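Local coordinates for glycosyl hydrolases family 2, sugar binding domain protein (Bacteroides uniformis str. 3978 T3 ii, PDB 6D1P) that acts as a beta-glucuronidase of glycoside hydrolase family 2, probably hydrolysing the glycosidic bonds that attach glucuronic acid to its carriers, at residues 456-459 and 460-463; 481-484 and 485-488; 539-542 and 543-547. All blocks are in the same frame, centred on the assembly; numbering follows the deposited sequence.

Interaction 1 (456-459 and 460-463); sequences RLDP and TRST
The carboxylate of Asp458 swings trans to that residue's amide nitrogen (chi1 176°), and Thr460 holds OG1 in the cleft between its own N and carbonyl carbon (chi1 79°), bringing hydroxyl and carboxylate together. They meet in a beta-alpha-beta unit of the TIM barrel (strand 420-432, helix 440-457, strand 462-466), where the helix turns over into the second strand. The link is a type I turn from Asp458 to Arg461, with an Asx turn built on the aspartate. OD1 of Asp458 accepts twice: from Thr460 OG1 at 2.7 Å, on its syn lone pair, and from Thr460 N at 3.1 Å, which comes from well above the carboxylate plane. Asp458 OD2 takes the salt bridge from Arg461 NH1 at 2.7 Å, in the plane of the guanidinium but above that of the carboxylate. Trp423 NE1 also bonds to OD2, while Arg461 gives NH2 to the carbonyls of Arg415 and His417 and NE to that of Val420. The buried guanidinium is thus fixed in rotation, and the aspartate would probably offset its charge. Across the mouth of the turn one water donates to Asp458 O at 3.1 Å and to Arg461 O at 2.8 Å.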
loop_
_atom_site.group_PDB
_atom_site.type_symbol
_atom_site.label_atom_id
_atom_site.label_comp_id
_atom_site.label_asym_id
_atom_site.label_seq_id
_atom_site.Cartn_x
_atom_site.Cartn_y
_atom_site.Cartn_z
ATOM N N ARG A 456 -32.878 10.637 -27.280
ATOM C CA ARG A 456 -34.122 10.966 -26.599
ATOM C C ARG A 456 -33.893 12.057 -25.567
ATOM O O ARG A 456 -34.730 12.950 -25.402
ATOM C CB ARG A 456 -34.716 9.717 -25.955
ATOM C CG ARG A 456 -36.093 9.907 -25.356
ATOM C CD ARG A 456 -36.446 8.682 -24.523
ATOM N NE ARG A 456 -35.984 8.811 -23.138
ATOM C CZ ARG A 456 -35.467 7.816 -22.412
ATOM N NH1 ARG A 456 -35.313 6.601 -22.938
ATOM N NH2 ARG A 456 -35.083 8.040 -21.157
ATOM N N LEU A 457 -32.750 12.016 -24.880
ATOM C CA LEU A 457 -32.490 13.012 -23.851
ATOM C C LEU A 457 -32.141 14.366 -24.461
ATOM O O LEU A 457 -32.549 15.407 -23.938
ATOM C CB LEU A 457 -31.358 12.552 -22.921
ATOM C CG LEU A 457 -31.562 11.526 -21.812
ATOM C CD1 LEU A 457 -30.340 11.565 -20.911
ATOM C CD2 LEU A 457 -32.821 11.759 -20.996
ATOM N N ASP A 458 -31.358 14.381 -25.539
ATOM C CA ASP A 458 -30.868 15.633 -26.114
ATOM C C ASP A 458 -30.845 15.518 -27.629
ATOM O O ASP A 458 -29.816 15.182 -28.232
ATOM C CB ASP A 458 -29.486 16.007 -25.578
ATOM C CG ASP A 458 -28.918 17.264 -26.240
ATOM O OD1 ASP A 458 -29.691 18.086 -26.802
ATOM O OD2 ASP A 458 -27.680 17.425 -26.219
ATOM N N PRO A 459 -31.968 15.809 -28.284
ATOM C CA PRO A 459 -31.998 15.742 -29.750
ATOM C C PRO A 459 -31.085 16.746 -30.428
ATOM O O PRO A 459 -30.811 16.579 -31.622
ATOM C CB PRO A 459 -33.468 16.025 -30.085
ATOM C CG PRO A 459 -34.207 15.761 -28.844
ATOM C CD PRO A 459 -33.285 16.112 -27.715
ATOM N N THR A 460 -30.589 17.769 -29.712
ATOM C CA THR A 460 -29.851 18.852 -30.369
ATOM C C THR A 460 -28.393 18.512 -30.640
ATOM O O THR A 460 -27.685 19.348 -31.214
ATOM C CB THR A 460 -29.897 20.160 -29.549
ATOM O OG1 THR A 460 -28.948 20.103 -28.468
ATOM C CG2 THR A 460 -31.299 20.426 -28.988
ATOM N N ARG A 461 -27.911 17.330 -30.250
ATOM C CA ARG A 461 -26.499 17.010 -30.420
ATOM C C ARG A 461 -26.341 15.640 -31.055
ATOM O O ARG A 461 -27.274 14.836 -31.083
ATOM C CB ARG A 461 -25.758 17.084 -29.091
ATOM C CG ARG A 461 -25.714 18.500 -28.514
ATOM C CD ARG A 461 -24.776 18.552 -27.330
ATOM N NE ARG A 461 -24.631 19.873 -26.735
ATOM C CZ ARG A 461 -25.547 20.446 -25.963
ATOM N NH1 ARG A 461 -26.700 19.842 -25.725
ATOM N NH2 ARG A 461 -25.312 21.644 -25.448
ATOM N N SER A 462 -25.152 15.387 -31.587
ATOM C CA SER A 462 -24.871 14.113 -32.236
ATOM C C SER A 462 -24.136 13.154 -31.298
ATOM O O SER A 462 -23.340 13.568 -30.447
ATOM C CB SER A 462 -24.054 14.315 -33.516
ATOM O OG SER A 462 -24.854 14.934 -34.501
ATOM N N THR A 463 -24.425 11.861 -31.466
ATOM C CA THR A 463 -23.699 10.800 -30.793
ATOM C C THR A 463 -22.497 10.381 -31.626
ATOM O O THR A 463 -22.515 10.443 -32.859
ATOM C CB THR A 463 -24.589 9.582 -30.536
ATOM O OG1 THR A 463 -24.967 8.994 -31.779
ATOM C CG2 THR A 463 -25.829 9.968 -29.755
HETATM O O HOH W 1 -27.674 13.064 -28.994
#

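Interaction 2 (481-484 and 485-488); sequences TIWA and GWYG. With SCN (thiocyanate ion), chain I.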
loop_
_atom_site.group_PDB
_atom_site.type_symbol
_atom_site.label_atom_id
_atom_site.label_comp_id
_atom_site.label_asym_id
_atom_site.label_seq_id
_atom_site.Cartn_x
_atom_site.Cartn_y
_atom_site.Cartn_z
ATOM N N THR A 481 -9.822 3.687 -36.060
ATOM C CA THR A 481 -8.493 3.871 -35.499
ATOM C C THR A 481 -7.533 4.090 -36.658
ATOM O O THR A 481 -7.452 3.256 -37.554
ATOM C CB THR A 481 -8.065 2.684 -34.615
ATOM O OG1 THR A 481 -6.710 2.855 -34.177
ATOM C CG2 THR A 481 -8.171 1.355 -35.341
ATOM N N ILE A 482 -6.829 5.227 -36.654
ATOM C CA ILE A 482 -5.916 5.590 -37.738
ATOM C C ILE A 482 -4.705 6.313 -37.159
ATOM O O ILE A 482 -4.801 7.481 -36.759
ATOM C CB ILE A 482 -6.587 6.454 -38.820
ATOM C CG1 ILE A 482 -7.688 5.676 -39.539
ATOM C CG2 ILE A 482 -5.544 6.931 -39.820
ATOM C CD1 ILE A 482 -8.526 6.543 -40.495
ATOM N N TRP A 483 -3.552 5.653 -37.190
ATOM C CA TRP A 483 -2.317 6.129 -36.578
ATOM C C TRP A 483 -1.175 5.991 -37.578
ATOM O O TRP A 483 -0.172 5.320 -37.320
ATOM C CB TRP A 483 -1.971 5.349 -35.303
ATOM C CG TRP A 483 -2.879 5.596 -34.153
ATOM C CD1 TRP A 483 -4.129 5.077 -33.961
ATOM C CD2 TRP A 483 -2.602 6.424 -33.014
ATOM N NE1 TRP A 483 -4.651 5.540 -32.769
ATOM C CE2 TRP A 483 -3.728 6.362 -32.170
ATOM C CE3 TRP A 483 -1.509 7.219 -32.632
ATOM C CZ2 TRP A 483 -3.799 7.075 -30.973
ATOM C CZ3 TRP A 483 -1.584 7.925 -31.449
ATOM C CH2 TRP A 483 -2.719 7.839 -30.626
ATOM N N ALA A 484 -1.349 6.631 -38.733
ATOM C CA ALA A 484 -0.342 6.628 -39.785
ATOM C C ALA A 484 1.021 6.953 -39.216
ATOM O O ALA A 484 1.192 7.961 -38.535
ATOM C CB ALA A 484 -0.714 7.655 -40.861
ATOM N N GLY A 485 1.994 6.104 -39.501
ATOM C CA GLY A 485 3.328 6.321 -38.993
ATOM C C GLY A 485 3.551 5.921 -37.547
ATOM O O GLY A 485 4.708 5.917 -37.098
ATOM N N TRP A 486 2.500 5.582 -36.793
ATOM C CA TRP A 486 2.676 5.205 -35.396
ATOM C C TRP A 486 2.330 3.738 -35.173
ATOM O O TRP A 486 3.231 2.926 -34.992
ATOM C CB TRP A 486 1.892 6.099 -34.432
ATOM C CG TRP A 486 2.411 5.816 -33.059
ATOM C CD1 TRP A 486 1.776 5.136 -32.037
ATOM C CD2 TRP A 486 3.728 6.114 -32.582
ATOM N NE1 TRP A 486 2.622 5.037 -30.936
ATOM C CE2 TRP A 486 3.821 5.626 -31.250
ATOM C CE3 TRP A 486 4.835 6.761 -33.144
ATOM C CZ2 TRP A 486 4.972 5.780 -30.481
ATOM C CZ3 TRP A 486 5.976 6.909 -32.371
ATOM C CH2 TRP A 486 6.038 6.413 -31.053
ATOM N N TYR A 487 1.054 3.370 -35.162
ATOM C CA TYR A 487 0.728 1.957 -35.033
ATOM C C TYR A 487 0.591 1.251 -36.373
ATOM O O TYR A 487 0.610 0.013 -36.404
ATOM C CB TYR A 487 -0.560 1.772 -34.232
ATOM C CG TYR A 487 -0.484 2.230 -32.796
ATOM C CD1 TYR A 487 0.444 1.672 -31.914
ATOM C CD2 TYR A 487 -1.358 3.206 -32.313
ATOM C CE1 TYR A 487 0.502 2.079 -30.589
ATOM C CE2 TYR A 487 -1.304 3.621 -30.989
ATOM C CZ TYR A 487 -0.377 3.039 -30.130
ATOM O OH TYR A 487 -0.306 3.439 -28.824
ATOM N N GLY A 488 0.451 1.998 -37.469
ATOM C CA GLY A 488 0.385 1.384 -38.776
ATOM C C GLY A 488 0.966 2.208 -39.906
ATOM O O GLY A 488 0.738 3.416 -39.973
HETATM S S SCN I . -2.877 2.590 -38.071
HETATM C C SCN I . -3.866 1.651 -36.941
HETATM N N SCN I . -4.461 1.180 -36.032
#
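Gly485 follows Ala484 with backbone angles of 79/-9°, and together the two residues form the corner of a type II turn running from Trp483 to Trp486. A side chain on Gly485 would run into Ala484 O, so the glycine suits this conformation. Gly485 N donates forward to Gly488 O at 3.0 Å.

Trp486 closes the turn: its N donates to Trp483 O at 2.7 Å, nearly straight but from above the carbonyl plane. Its indole meets that of Trp483 obliquely, CD1 lying 3.9 Å from Trp483 CE3, and further out it meets the ring of Trp548.

Tyr487 makes the main aromatic contact. With CG set beside its own N (chi1 -64°), its ring presents an edge to the face of Trp483 in a T-shaped pair, planes 66° apart. Tyr487 CD2 comes within 3.4 Å of Trp483 CG, and CE2 sits over the indole. Trp486 CD1 in turn lies over the face of the tyrosine, whose OH bonds to Lys597 NZ. An alanine in place of Trp483 would probably leave the Tyr487 edge without the face it rests on and open a gap beside Trp486.

Gly488 brings the chain back beside Ala484 in a single beta bridge. Its N gives a weak bond to Trp483 O, as does Tyr487 N, so three N-H groups converge on that carbonyl. A thiocyanate, probably from the crystallisation liquor, puts its S 3.3 Å from Trp483 N, and a weak bond joins its N to Thr481 OG1.

The whole is an aromatic cluster on a tight turn, in the loop after strand 477-479; loops at this end of the strands form the active-site face in TIM barrels.

Interaction 3 (539-542 and 543-547); sequences IEAA and DRNGD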
loop_
_atom_site.group_PDB
_atom_site.type_symbol
_atom_site.label_atom_id
_atom_site.label_comp_id
_atom_site.label_asym_id
_atom_site.label_seq_id
_atom_site.Cartn_x
_atom_site.Cartn_y
_atom_site.Cartn_z
ATOM N N ILE A 539 9.535 5.733 -41.973
ATOM C CA ILE A 539 9.446 4.354 -41.511
ATOM C C ILE A 539 7.993 3.969 -41.266
ATOM O O ILE A 539 7.083 4.804 -41.257
ATOM C CB ILE A 539 10.276 4.109 -40.240
ATOM C CG1 ILE A 539 9.770 4.998 -39.096
ATOM C CG2 ILE A 539 11.744 4.328 -40.521
ATOM C CD1 ILE A 539 10.422 4.711 -37.732
ATOM N N GLU A 540 7.795 2.669 -41.085
ATOM C CA GLU A 540 6.506 2.087 -40.759
ATOM C C GLU A 540 6.384 1.925 -39.253
ATOM O O GLU A 540 7.336 1.486 -38.603
ATOM C CB GLU A 540 6.356 0.709 -41.400
ATOM C CG GLU A 540 6.196 0.715 -42.879
ATOM C CD GLU A 540 5.163 -0.296 -43.311
ATOM O OE1 GLU A 540 5.096 -1.389 -42.681
ATOM O OE2 GLU A 540 4.406 0.020 -44.259
ATOM N N ALA A 541 5.211 2.259 -38.708
ATOM C CA ALA A 541 4.816 1.823 -37.369
ATOM C C ALA A 541 5.895 2.131 -36.326
ATOM O O ALA A 541 6.495 1.234 -35.717
ATOM C CB ALA A 541 4.475 0.329 -37.379
ATOM N N ALA A 542 6.143 3.430 -36.140
ATOM C CA ALA A 542 7.250 3.856 -35.289
ATOM C C ALA A 542 7.078 3.414 -33.835
ATOM O O ALA A 542 8.077 3.340 -33.106
ATOM C CB ALA A 542 7.416 5.374 -35.358
ATOM N N ASP A 543 5.842 3.144 -33.397
ATOM C CA ASP A 543 5.615 2.577 -32.069
ATOM C C ASP A 543 6.564 1.418 -31.785
ATOM O O ASP A 543 7.223 1.376 -30.741
ATOM C CB ASP A 543 4.173 2.098 -31.924
ATOM C CG ASP A 543 3.956 1.348 -30.616
ATOM O OD1 ASP A 543 4.285 1.936 -29.569
ATOM O OD2 ASP A 543 3.492 0.177 -30.626
ATOM N N ARG A 544 6.653 0.472 -32.720
ATOM C CA ARG A 544 7.503 -0.702 -32.572
ATOM C C ARG A 544 8.867 -0.532 -33.221
ATOM O O ARG A 544 9.820 -1.198 -32.806
ATOM C CB ARG A 544 6.813 -1.939 -33.184
ATOM C CG ARG A 544 5.428 -2.271 -32.594
ATOM C CD ARG A 544 4.723 -3.448 -33.307
ATOM N NE ARG A 544 4.315 -3.149 -34.684
ATOM C CZ ARG A 544 3.224 -2.456 -35.014
ATOM N NH1 ARG A 544 2.428 -1.967 -34.071
ATOM N NH2 ARG A 544 2.923 -2.242 -36.289
ATOM N N ASN A 545 8.984 0.356 -34.213
ATOM C CA ASN A 545 10.193 0.480 -35.004
ATOM C C ASN A 545 10.951 1.790 -34.828
ATOM O O ASN A 545 12.107 1.853 -35.235
ATOM C CB ASN A 545 9.858 0.307 -36.489
ATOM C CG ASN A 545 9.326 -1.067 -36.795
ATOM O OD1 ASN A 545 9.930 -2.073 -36.421
ATOM N ND2 ASN A 545 8.171 -1.122 -37.450
ATOM N N GLY A 546 10.351 2.826 -34.237
ATOM C CA GLY A 546 11.022 4.104 -34.083
ATOM C C GLY A 546 11.848 4.184 -32.799
ATOM O O GLY A 546 11.873 3.267 -31.982
ATOM N N ASP A 547 12.522 5.324 -32.620
ATOM C CA ASP A 547 13.306 5.577 -31.420
ATOM C C ASP A 547 12.597 6.489 -30.418
ATOM O O ASP A 547 13.204 6.875 -29.417
ATOM C CB ASP A 547 14.669 6.165 -31.796
ATOM C CG ASP A 547 14.568 7.557 -32.433
ATOM O OD1 ASP A 547 13.434 8.068 -32.618
ATOM O OD2 ASP A 547 15.639 8.139 -32.737
#
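Ala541 is the N-cap residue of the single-turn helix 542-545, and its backbone takes left-handed angles (51/64°) as the extended Glu540 gives way to the helix. Its carbonyl oxygen is gripped twice: Arg544 N donates to Ala541 O at 3.1 Å from above the carbonyl plane, whereas Asn545 N donates to it at 3.0 Å within that plane. One residue on, Gly546 N closes on Ala542 O at 2.6 Å just where the chain leaves the helix.

Among the side chains, Asn545 folds back toward the segment before the helix. With CG placed beside the backbone N (chi1 -63°), ND2 donates to Glu540 O at 3.0 Å, almost straight and close to its own amide plane, though it comes from above the carbonyl plane. Ile539 CD1 packs on Gly546 CA at 3.7 Å; a side chain on that glycine would strike Ala542 CB. Arg544, bent at chi3, lays NH2 3.2 Å from Ala541 CB and bonds that same nitrogen to Tyr487 O. Ala542 packs against Trp486 and Tyr552.

The result is one turn of helix in the TIM barrel domain, tied to the chain before it by the Asn545 amide.

Overall arrangement
All three contacts belong to the TIM barrel domain and follow one another along the chain. Interaction 1 lies at the start of strand 462-466 and interaction 2 in the loop after its parallel neighbour, strand 477-479, which puts them toward opposite ends of the barrel; their centres are about 31 Å apart. Interaction 3, about 40 Å from interaction 1 between centres, joins interaction 2 directly, with centres about 10 Å apart. There Gly485 O and Trp486 O probably accept hydrogen bonds from Ala542 N and Asp543 N, so the short helix 542-545 packs directly against the aromatic turn. Interaction 1 is a separate helix-to-strand connection that touches neither.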